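Cystathionine gamma-synthase (Xanthomonas oryzae pv. oryzae, PDB 6LD8) probably catalyses pyridoxal phosphate-dependent trans-sulfuration, making cystathionine from cysteine and an activated homoserine, and may also cleave cystathionine. Local coordinates at residues Gly89-Val94 and Leu202-Thr207; Thr104-His109 and Ile131-Thr136; Leu151-Thr156 and Leu180-Asn185. The protein carries 1 engineered substitution. All coordinates share one frame; numbering follows the deposited sequence.

Contact 1 (Gly89-Val94 and Leu202-Thr207). With 0JO (2-{[(E)-{3-hydroxy-2-methyl-5-[(phosphonooxy)methyl]pyridin-4-yl}methylidene]amino}prop-2-enoic acid), chain E.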
loop_
_atom_site.group_PDB
_atom_site.type_symbol
_atom_site.label_atom_id
_atom_site.label_comp_id
_atom_site.label_asym_id
_atom_site.label_seq_id
_atom_site.Cartn_x
_atom_site.Cartn_y
_atom_site.Cartn_z
ATOM N N GLY A 89 -7.010 7.848 -20.180
ATOM C CA GLY A 89 -6.329 9.105 -19.869
ATOM C C GLY A 89 -5.099 9.293 -20.712
ATOM O O GLY A 89 -4.763 10.431 -21.020
ATOM N N ALA A 90 -4.401 8.220 -21.088
ATOM C CA ALA A 90 -3.250 8.353 -22.002
ATOM C C ALA A 90 -3.735 8.815 -23.390
ATOM O O ALA A 90 -3.095 9.648 -24.019
ATOM C CB ALA A 90 -2.512 7.040 -22.063
ATOM N N ILE A 91 -4.827 8.261 -23.858
ATOM C CA ILE A 91 -5.427 8.647 -25.163
ATOM C C ILE A 91 -5.844 10.119 -25.050
ATOM O O ILE A 91 -5.476 10.949 -25.911
ATOM C CB ILE A 91 -6.586 7.695 -25.498
ATOM C CG1 ILE A 91 -6.059 6.281 -25.715
ATOM C CG2 ILE A 91 -7.383 8.206 -26.682
ATOM C CD1 ILE A 91 -7.129 5.292 -26.095
ATOM N N ASN A 92 -6.518 10.447 -23.962
ATOM C CA ASN A 92 -6.958 11.830 -23.686
ATOM C C ASN A 92 -5.744 12.752 -23.718
ATOM O O ASN A 92 -5.751 13.801 -24.378
ATOM C CB ASN A 92 -7.667 11.908 -22.342
ATOM C CG ASN A 92 -8.323 13.255 -22.140
ATOM O OD1 ASN A 92 -8.985 13.778 -23.039
ATOM N ND2 ASN A 92 -8.180 13.778 -20.953
ATOM N N LEU A 93 -4.694 12.382 -23.033
ATOM C CA LEU A 93 -3.499 13.244 -23.028
ATOM C C LEU A 93 -3.064 13.548 -24.475
ATOM O O LEU A 93 -2.833 14.709 -24.778
ATOM C CB LEU A 93 -2.402 12.531 -22.239
ATOM C CG LEU A 93 -1.060 13.219 -22.245
ATOM C CD1 LEU A 93 -1.177 14.660 -21.748
ATOM C CD2 LEU A 93 -0.061 12.413 -21.431
ATOM N N VAL A 94 -2.923 12.533 -25.326
ATOM C CA VAL A 94 -2.431 12.706 -26.722
ATOM C C VAL A 94 -3.396 13.641 -27.491
ATOM O O VAL A 94 -2.924 14.567 -28.148
ATOM C CB VAL A 94 -2.226 11.346 -27.430
ATOM C CG1 VAL A 94 -1.961 11.509 -28.938
ATOM C CG2 VAL A 94 -1.099 10.566 -26.780
ATOM N N LEU A 202 4.480 8.392 -31.514
ATOM C CA LEU A 202 3.936 8.091 -30.179
ATOM C C LEU A 202 3.485 6.633 -30.136
ATOM O O LEU A 202 2.822 6.136 -31.121
ATOM C CB LEU A 202 2.708 8.961 -29.918
ATOM C CG LEU A 202 2.921 10.469 -29.897
ATOM C CD1 LEU A 202 1.589 11.180 -30.144
ATOM C CD2 LEU A 202 3.522 10.894 -28.579
ATOM N N VAL A 203 3.750 6.014 -28.996
ATOM C CA VAL A 203 3.158 4.714 -28.640
ATOM C C VAL A 203 2.463 4.877 -27.282
ATOM O O VAL A 203 3.012 5.551 -26.393
ATOM C CB VAL A 203 4.234 3.615 -28.686
ATOM C CG1 VAL A 203 5.352 3.849 -27.705
ATOM C CG2 VAL A 203 3.617 2.263 -28.457
ATOM N N LEU A 204 1.297 4.274 -27.126
ATOM C CA LEU A 204 0.624 4.327 -25.828
ATOM C C LEU A 204 0.081 2.965 -25.428
ATOM O O LEU A 204 -0.125 2.101 -26.276
ATOM C CB LEU A 204 -0.459 5.422 -25.863
ATOM C CG LEU A 204 -1.671 5.246 -26.755
ATOM C CD1 LEU A 204 -2.656 4.282 -26.151
ATOM C CD2 LEU A 204 -2.340 6.603 -26.926
ATOM N N HIS A 205 -0.209 2.851 -24.148
ATOM C CA HIS A 205 -0.651 1.603 -23.498
ATOM C C HIS A 205 -1.688 1.899 -22.429
ATOM O O HIS A 205 -1.491 2.863 -21.680
ATOM C CB HIS A 205 0.517 1.000 -22.730
ATOM C CG HIS A 205 1.569 0.453 -23.604
ATOM N ND1 HIS A 205 1.407 -0.794 -24.222
ATOM C CD2 HIS A 205 2.773 0.953 -23.973
ATOM C CE1 HIS A 205 2.481 -1.022 -24.965
ATOM N NE2 HIS A 205 3.334 0.053 -24.855
ATOM N N SER A 206 -2.654 1.019 -22.295
ATOM C CA SER A 206 -3.237 0.701 -20.976
ATOM C C SER A 206 -2.287 -0.199 -20.190
ATOM O O SER A 206 -2.234 -1.372 -20.542
ATOM C CB SER A 206 -4.544 0.057 -21.152
ATOM O OG SER A 206 -5.026 -0.354 -19.917
ATOM N N THR A 207 -1.578 0.312 -19.179
ATOM C CA THR A 207 -0.725 -0.489 -18.283
ATOM C C THR A 207 -1.569 -1.442 -17.439
ATOM O O THR A 207 -1.030 -2.341 -16.846
ATOM C CB THR A 207 0.075 0.388 -17.324
ATOM O OG1 THR A 207 -0.832 1.146 -16.532
ATOM C CG2 THR A 207 1.050 1.263 -18.060
HETATM O O 0JO E . -11.524 -5.166 -21.738
HETATM C C 0JO E . -11.141 -4.275 -22.505
HETATM O OXT 0JO E . -11.236 -4.367 -23.748
HETATM C CA 0JO E . -10.676 -3.017 -21.945
HETATM C CB 0JO E . -11.216 -2.547 -20.706
HETATM N N 0JO E . -9.725 -2.317 -22.710
HETATM C C4A 0JO E . -9.108 -1.211 -22.418
HETATM C C4 0JO E . -8.253 -0.548 -23.416
HETATM C C3 0JO E . -7.867 -1.280 -24.567
HETATM O O3 0JO E . -8.262 -2.558 -24.760
HETATM C C2 0JO E . -7.071 -0.676 -25.537
HETATM C C2A 0JO E . -6.649 -1.435 -26.760
HETATM N N1 0JO E . -6.686 0.599 -25.401
HETATM C C6 0JO E . -7.067 1.308 -24.323
HETATM C C5 0JO E . -7.822 0.788 -23.307
HETATM C C5A 0JO E . -8.214 1.695 -22.167
HETATM O OP4 0JO E . -7.387 1.566 -20.980
HETATM P P 0JO E . -7.969 1.719 -19.468
HETATM O OP3 0JO E . -6.705 1.435 -18.660
HETATM O OP1 0JO E . -8.372 3.216 -19.362
HETATM O OP2 0JO E . -9.072 0.738 -19.288
#
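Leu202 opens the strand by meeting Val94 of the helix tip to tip, its CD1 3.8 Å from Val94 CG1. Two residues on, Leu204 fills the middle of the interface. Its CG is wedged between the backbone N and the carbonyl carbon (chi1 67°), which raises both methyls beneath the helix. Ile91 crosses them at about a right angle: Ile91 CG1 lies 3.9 Å from Leu204 CD2 and almost as near to Leu204 CD1, while Val94 CG2 approaches CD2 from farther along the helix. His205 turns its imidazole to the other face of the sheet, where Glu76 binds NE2, and offers the helix only its backbone, with Ala90 CB 4.3 Å from His205 O. Ser206 reaches the cofactor instead. Trans to its own nitrogen (chi1 174°), OG donates a 2.8 Å hydrogen bond to the phosphate oxygen OP3 of 0JO, the aminoacrylate adduct of pyridoxal phosphate. Met88, in the first turn of the same helix, also binds 0JO through its N, so both elements lead to the cofactor. Segment 89-94 of helix 87-98 runs roughly antiparallel to strand 202-206, the axes 153° apart in direction and 8.5 Å at their closest. Ala90 and Val94 also rest on Val222 of the adjoining strand 220-224, helix 113-124 flanks Ile91, and helix 227-240 packs against Leu202 and Leu93.

Contact 2 (Thr104-His109 and Ile131-Thr136)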
loop_
_atom_site.group_PDB
_atom_site.type_symbol
_atom_site.label_atom_id
_atom_site.label_comp_id
_atom_site.label_asym_id
_atom_site.label_seq_id
_atom_site.Cartn_x
_atom_site.Cartn_y
_atom_site.Cartn_z
ATOM N N THR A 104 -8.085 17.397 -38.101
ATOM C CA THR A 104 -8.827 16.112 -38.223
ATOM C C THR A 104 -7.962 14.947 -37.724
ATOM O O THR A 104 -6.744 14.918 -37.875
ATOM C CB THR A 104 -9.587 15.958 -39.559
ATOM O OG1 THR A 104 -9.323 14.696 -40.177
ATOM C CG2 THR A 104 -9.310 17.084 -40.516
ATOM N N LEU A 105 -8.642 14.039 -37.074
ATOM C CA LEU A 105 -8.040 12.829 -36.499
ATOM C C LEU A 105 -8.597 11.662 -37.301
ATOM O O LEU A 105 -9.883 11.606 -37.461
ATOM C CB LEU A 105 -8.490 12.718 -35.042
ATOM C CG LEU A 105 -8.234 11.348 -34.417
ATOM C CD1 LEU A 105 -6.746 11.133 -34.324
ATOM C CD2 LEU A 105 -8.903 11.233 -33.055
ATOM N N VAL A 106 -7.704 10.773 -37.735
ATOM C CA VAL A 106 -8.128 9.475 -38.342
ATOM C C VAL A 106 -8.053 8.395 -37.271
ATOM O O VAL A 106 -6.985 8.246 -36.690
ATOM C CB VAL A 106 -7.238 9.113 -39.541
ATOM C CG1 VAL A 106 -7.633 7.774 -40.104
ATOM C CG2 VAL A 106 -7.327 10.183 -40.598
ATOM N N VAL A 107 -9.113 7.624 -37.081
ATOM C CA VAL A 107 -9.089 6.477 -36.126
ATOM C C VAL A 107 -9.549 5.206 -36.835
ATOM O O VAL A 107 -10.236 5.262 -37.861
ATOM C CB VAL A 107 -9.939 6.734 -34.868
ATOM C CG1 VAL A 107 -9.585 8.071 -34.221
ATOM C CG2 VAL A 107 -11.408 6.637 -35.156
ATOM N N PRO A 108 -9.164 4.027 -36.290
ATOM C CA PRO A 108 -9.623 2.756 -36.825
ATOM C C PRO A 108 -11.109 2.568 -36.556
ATOM O O PRO A 108 -11.526 2.928 -35.523
ATOM C CB PRO A 108 -8.793 1.717 -36.045
ATOM C CG PRO A 108 -7.565 2.484 -35.546
ATOM C CD PRO A 108 -8.150 3.845 -35.229
ATOM N N HIS A 109 -11.815 1.894 -37.453
ATOM C CA HIS A 109 -13.236 1.499 -37.304
ATOM C C HIS A 109 -13.373 0.488 -36.170
ATOM O O HIS A 109 -14.466 0.317 -35.642
ATOM C CB HIS A 109 -13.774 0.950 -38.647
ATOM C CG HIS A 109 -13.212 -0.383 -39.062
ATOM N ND1 HIS A 109 -11.855 -0.666 -39.045
ATOM C CD2 HIS A 109 -13.822 -1.508 -39.521
ATOM C CE1 HIS A 109 -11.665 -1.919 -39.432
ATOM N NE2 HIS A 109 -12.865 -2.452 -39.724
ATOM N N ILE A 131 -12.295 11.249 -38.742
ATOM C CA ILE A 131 -12.518 10.235 -39.822
ATOM C C ILE A 131 -12.299 8.825 -39.269
ATOM O O ILE A 131 -11.233 8.567 -38.737
ATOM C CB ILE A 131 -11.650 10.506 -41.056
ATOM C CG1 ILE A 131 -11.995 11.862 -41.668
ATOM C CG2 ILE A 131 -11.836 9.379 -42.062
ATOM C CD1 ILE A 131 -10.844 12.513 -42.391
ATOM N N THR A 132 -13.318 7.973 -39.372
ATOM C CA THR A 132 -13.304 6.546 -38.965
ATOM C C THR A 132 -13.084 5.712 -40.246
ATOM O O THR A 132 -14.014 5.622 -41.022
ATOM C CB THR A 132 -14.541 6.227 -38.103
ATOM O OG1 THR A 132 -14.519 6.868 -36.814
ATOM C CG2 THR A 132 -14.670 4.750 -37.810
ATOM N N ALA A 133 -11.867 5.182 -40.438
ATOM C CA ALA A 133 -11.354 4.416 -41.602
ATOM C C ALA A 133 -10.992 2.966 -41.237
ATOM O O ALA A 133 -10.678 2.671 -40.038
ATOM C CB ALA A 133 -10.109 5.079 -42.106
ATOM N N ASP A 134 -10.931 2.092 -42.253
ATOM C CA ASP A 134 -10.380 0.721 -42.112
ATOM C C ASP A 134 -8.925 0.809 -42.525
ATOM O O ASP A 134 -8.675 0.807 -43.707
ATOM C CB ASP A 134 -11.141 -0.327 -42.933
ATOM C CG ASP A 134 -10.692 -1.773 -42.726
ATOM O OD1 ASP A 134 -9.476 -1.986 -42.355
ATOM O OD2 ASP A 134 -11.548 -2.681 -42.962
ATOM N N LEU A 135 -7.998 0.861 -41.579
ATOM C CA LEU A 135 -6.572 1.041 -41.926
ATOM C C LEU A 135 -5.977 -0.268 -42.457
ATOM O O LEU A 135 -4.763 -0.261 -42.715
ATOM C CB LEU A 135 -5.808 1.519 -40.688
ATOM C CG LEU A 135 -6.408 2.695 -39.921
ATOM C CD1 LEU A 135 -5.434 3.144 -38.849
ATOM C CD2 LEU A 135 -6.748 3.861 -40.827
ATOM N N THR A 136 -6.749 -1.349 -42.604
ATOM C CA THR A 136 -6.232 -2.588 -43.275
ATOM C C THR A 136 -6.531 -2.579 -44.782
ATOM O O THR A 136 -5.892 -3.342 -45.489
ATOM C CB THR A 136 -6.728 -3.871 -42.597
ATOM O OG1 THR A 136 -8.124 -4.020 -42.806
ATOM C CG2 THR A 136 -6.462 -3.846 -41.107
HETATM O O HOH W 1 -9.095 -0.127 -39.084
#
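Ala133 O is gripped from several directions where the two strands end. His109 N donates to it at 2.9 Å, but the bond is bent and comes from 37° above the carbonyl plane; Pro108 CA adds a C-H...O contact of 3.4 Å, and a water makes a weak bond. That water also accepts from Leu135 N and lies at the edge of the imidazole, in its plane, 2.8 Å from His109 ND1. Asp134 runs alongside the histidine: its CG is trans to its backbone N (chi1 -175°), which carries the carboxylate out alongside the ring, stacked with the planes 23° apart. Asp134 CG is 3.4 Å from His109 CE1, and Asp134 CB sits over the same ring in a CH-pi contact. An Asx turn helps to hold the carboxylate, Thr136 N donating to the anti side of Asp134 OD1. Before this end the strands pair in parallel register, with bonds from Ile131 N to Leu105 O (2.8 Å), Val107 N to Ile131 O and Ala133 N to Val107 O. They are the two strands of a beta-alpha-beta unit crossed over by helix 113-124, and strand 129-133 forms the border of the large sheet within the chain. On the face of Val106 and Ile131, Val106 CG1 touches Leu135 CD2 and Ala133 CB, and helix 138-146 packs over Val106, Ile131 and Ala133. On the other, Val107 CG2 lies 3.5 Å from Thr132 OG1. At the far end Thr104 OG1 presses on Ile131 CD1 (3.5 Å), a buried hydroxyl with no polar partner in the model.

Contact 3 (Leu151-Thr156 and Leu180-Asn185). With 0JO (2-{[(E)-{3-hydroxy-2-methyl-5-[(phosphonooxy)methyl]pyridin-4-yl}methylidene]amino}prop-2-enoic acid), chain E.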
loop_
_atom_site.group_PDB
_atom_site.type_symbol
_atom_site.label_atom_id
_atom_site.label_comp_id
_atom_site.label_asym_id
_atom_site.label_seq_id
_atom_site.Cartn_x
_atom_site.Cartn_y
_atom_site.Cartn_z
ATOM N N LEU A 151 -3.317 13.829 -37.229
ATOM C CA LEU A 151 -2.927 12.672 -36.396
ATOM C C LEU A 151 -3.672 11.455 -36.891
ATOM O O LEU A 151 -4.873 11.536 -37.155
ATOM C CB LEU A 151 -3.299 12.960 -34.935
ATOM C CG LEU A 151 -2.980 11.856 -33.929
ATOM C CD1 LEU A 151 -1.477 11.583 -33.857
ATOM C CD2 LEU A 151 -3.507 12.233 -32.557
ATOM N N VAL A 152 -2.964 10.350 -36.966
ATOM C CA VAL A 152 -3.593 9.021 -37.216
ATOM C C VAL A 152 -3.356 8.126 -35.998
ATOM O O VAL A 152 -2.200 7.952 -35.597
ATOM C CB VAL A 152 -2.988 8.405 -38.493
ATOM C CG1 VAL A 152 -3.530 7.018 -38.789
ATOM C CG2 VAL A 152 -3.237 9.347 -39.659
ATOM N N LEU A 153 -4.409 7.475 -35.541
ATOM C CA LEU A 153 -4.311 6.475 -34.472
ATOM C C LEU A 153 -4.456 5.100 -35.115
ATOM O O LEU A 153 -5.506 4.820 -35.725
ATOM C CB LEU A 153 -5.393 6.702 -33.409
ATOM C CG LEU A 153 -5.269 5.787 -32.178
ATOM C CD1 LEU A 153 -5.323 6.595 -30.896
ATOM C CD2 LEU A 153 -6.350 4.741 -32.159
ATOM N N ILE A 154 -3.477 4.259 -34.835
ATOM C CA ILE A 154 -3.496 2.815 -35.179
ATOM C C ILE A 154 -3.690 1.987 -33.904
ATOM O O ILE A 154 -2.939 2.205 -32.933
ATOM C CB ILE A 154 -2.140 2.470 -35.817
ATOM C CG1 ILE A 154 -1.893 3.261 -37.107
ATOM C CG2 ILE A 154 -2.083 0.975 -36.040
ATOM C CD1 ILE A 154 -0.458 3.303 -37.552
ATOM N N GLU A 155 -4.561 0.988 -33.935
ATOM C CA GLU A 155 -4.665 0.013 -32.832
ATOM C C GLU A 155 -4.447 -1.390 -33.437
ATOM O O GLU A 155 -5.386 -1.910 -34.082
ATOM C CB GLU A 155 -6.004 0.206 -32.119
ATOM C CG GLU A 155 -6.240 -0.797 -30.985
ATOM C CD GLU A 155 -7.656 -0.856 -30.424
ATOM O OE1 GLU A 155 -8.188 -1.964 -30.365
ATOM O OE2 GLU A 155 -8.228 0.218 -30.066
ATOM N N THR A 156 -3.253 -1.978 -33.249
ATOM C CA THR A 156 -2.896 -3.313 -33.815
ATOM C C THR A 156 -2.147 -4.162 -32.789
ATOM O O THR A 156 -1.159 -3.731 -32.195
ATOM C CB THR A 156 -2.130 -3.204 -35.145
ATOM O OG1 THR A 156 -1.908 -4.496 -35.715
ATOM C CG2 THR A 156 -0.770 -2.580 -35.015
ATOM N N LEU A 180 0.963 13.148 -37.929
ATOM C CA LEU A 180 1.642 12.410 -36.830
ATOM C C LEU A 180 0.943 11.054 -36.705
ATOM O O LEU A 180 -0.279 10.933 -37.092
ATOM C CB LEU A 180 1.554 13.216 -35.517
ATOM C CG LEU A 180 2.342 14.533 -35.495
ATOM C CD1 LEU A 180 1.906 15.428 -34.342
ATOM C CD2 LEU A 180 3.845 14.307 -35.423
ATOM N N THR A 181 1.637 10.077 -36.124
ATOM C CA THR A 181 1.036 8.747 -35.843
ATOM C C THR A 181 1.176 8.367 -34.377
ATOM O O THR A 181 2.267 8.559 -33.803
ATOM C CB THR A 181 1.700 7.684 -36.717
ATOM O OG1 THR A 181 3.107 7.898 -36.592
ATOM C CG2 THR A 181 1.251 7.840 -38.148
ATOM N N VAL A 182 0.123 7.773 -33.841
ATOM C CA VAL A 182 0.143 7.224 -32.467
ATOM C C VAL A 182 -0.329 5.784 -32.572
ATOM O O VAL A 182 -1.369 5.561 -33.198
ATOM C CB VAL A 182 -0.711 8.048 -31.473
ATOM C CG1 VAL A 182 -2.150 8.258 -31.942
ATOM C CG2 VAL A 182 -0.699 7.386 -30.100
ATOM N N VAL A 183 0.392 4.845 -31.961
ATOM C CA VAL A 183 -0.085 3.421 -31.945
ATOM C C VAL A 183 -0.462 3.014 -30.513
ATOM O O VAL A 183 0.326 3.252 -29.620
ATOM C CB VAL A 183 1.012 2.502 -32.513
ATOM C CG1 VAL A 183 0.524 1.059 -32.597
ATOM C CG2 VAL A 183 1.509 3.023 -33.860
ATOM N N ASP A 184 -1.665 2.497 -30.339
ATOM C CA ASP A 184 -2.142 1.809 -29.139
ATOM C C ASP A 184 -1.594 0.377 -29.191
ATOM O O ASP A 184 -2.151 -0.454 -29.899
ATOM C CB ASP A 184 -3.664 1.867 -29.052
ATOM C CG ASP A 184 -4.156 1.349 -27.710
ATOM O OD1 ASP A 184 -3.323 0.678 -27.058
ATOM O OD2 ASP A 184 -5.340 1.649 -27.308
ATOM N N ASN A 185 -0.530 0.140 -28.439
ATOM C CA ASN A 185 0.238 -1.125 -28.358
ATOM C C ASN A 185 -0.181 -1.955 -27.124
ATOM O O ASN A 185 0.592 -2.772 -26.676
ATOM C CB ASN A 185 1.717 -0.756 -28.373
ATOM C CG ASN A 185 2.612 -1.929 -28.687
ATOM O OD1 ASN A 185 3.767 -1.986 -28.233
ATOM N ND2 ASN A 185 2.065 -2.864 -29.433
HETATM O O 0JO E . -11.524 -5.166 -21.738
HETATM C C 0JO E . -11.141 -4.275 -22.505
HETATM O OXT 0JO E . -11.236 -4.367 -23.748
HETATM C CA 0JO E . -10.676 -3.017 -21.945
HETATM C CB 0JO E . -11.216 -2.547 -20.706
HETATM N N 0JO E . -9.725 -2.317 -22.710
HETATM C C4A 0JO E . -9.108 -1.211 -22.418
HETATM C C4 0JO E . -8.253 -0.548 -23.416
HETATM C C3 0JO E . -7.867 -1.280 -24.567
HETATM O O3 0JO E . -8.262 -2.558 -24.760
HETATM C C2 0JO E . -7.071 -0.676 -25.537
HETATM C C2A 0JO E . -6.649 -1.435 -26.760
HETATM N N1 0JO E . -6.686 0.599 -25.401
HETATM C C6 0JO E . -7.067 1.308 -24.323
HETATM C C5 0JO E . -7.822 0.788 -23.307
HETATM C C5A 0JO E . -8.214 1.695 -22.167
HETATM O OP4 0JO E . -7.387 1.566 -20.980
HETATM P P 0JO E . -7.969 1.719 -19.468
HETATM O OP3 0JO E . -6.705 1.435 -18.660
HETATM O OP1 0JO E . -8.372 3.216 -19.362
HETATM O OP2 0JO E . -9.072 0.738 -19.288
HETATM O O HOH W 2 -7.469 2.575 -28.829
#
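Leu151-Thr156 and Leu180-Asn185 are joined first by backbone hydrogen bonds, in parallel register: Val152 N to Leu180 O (2.8 Å), Val182 N to Val152 O, Ile154 N to Val182 O and Asp184 N to Ile154 O. The same carbonyl oxygens also take C-H...O contacts, such as Leu151 CA to Leu180 O at 3.2 Å. Apolar contacts follow on both faces. Val182 CG1, set between its backbone N and carbonyl carbon (chi1 53°), leans toward the neighbouring strand, 3.7 Å from Leu153 CD1 and 3.9 Å from Leu151 CD1. On the reverse face Val183 CG2 meets Ile154 CB and CD1; helix 167-176, which lies on Ile154 and Thr181, links the strands in a beta-alpha-beta crossover of the large domain of a fold type I pyridoxal phosphate enzyme. Acidic contacts gather at the C-terminal ends. Glu155 and Asp184 extend side by side with carboxylate planes 65° apart, and one water donates to both Glu155 OE2 and Asp184 OD2, bridging oxygens that are 4.2 Å from each other. Backbone nitrogens of Tyr112 and Asn159 hold Glu155, while Thr186 OG1 holds Asp184 OD1. Ligand contacts come last: Asp184 OD2 stands 2.6 Å from N1 of the 0JO pyridine, the aspartate-to-ring-nitrogen pairing of this fold class, and Glu155 CD lies 3.8 Å from the ring methyl C2A.

How the contacts relate
All three contacts involve one sheet: contacts 2 and 3 pair strands within it, contact 1 lays a helix on it, and contact 3 lies in the middle. Leu204 N of contact 1 lies 2.9 Å from Val183 O of contact 3, and Leu153 N of contact 3 lies 2.9 Å from Val106 O of contact 2, both probable backbone hydrogen bonds. The centre of contact 3 is about 10 Å from that of contact 1 and from that of contact 2. Contacts 1 and 2, centres about 17 Å apart, come no nearer than about 7 Å between atoms. Contacts 1 and 3 share the cofactor adduct, one at its phosphate, the other at its ring; the Pro108 side chain of contact 2 stays about 10 Å from 0JO.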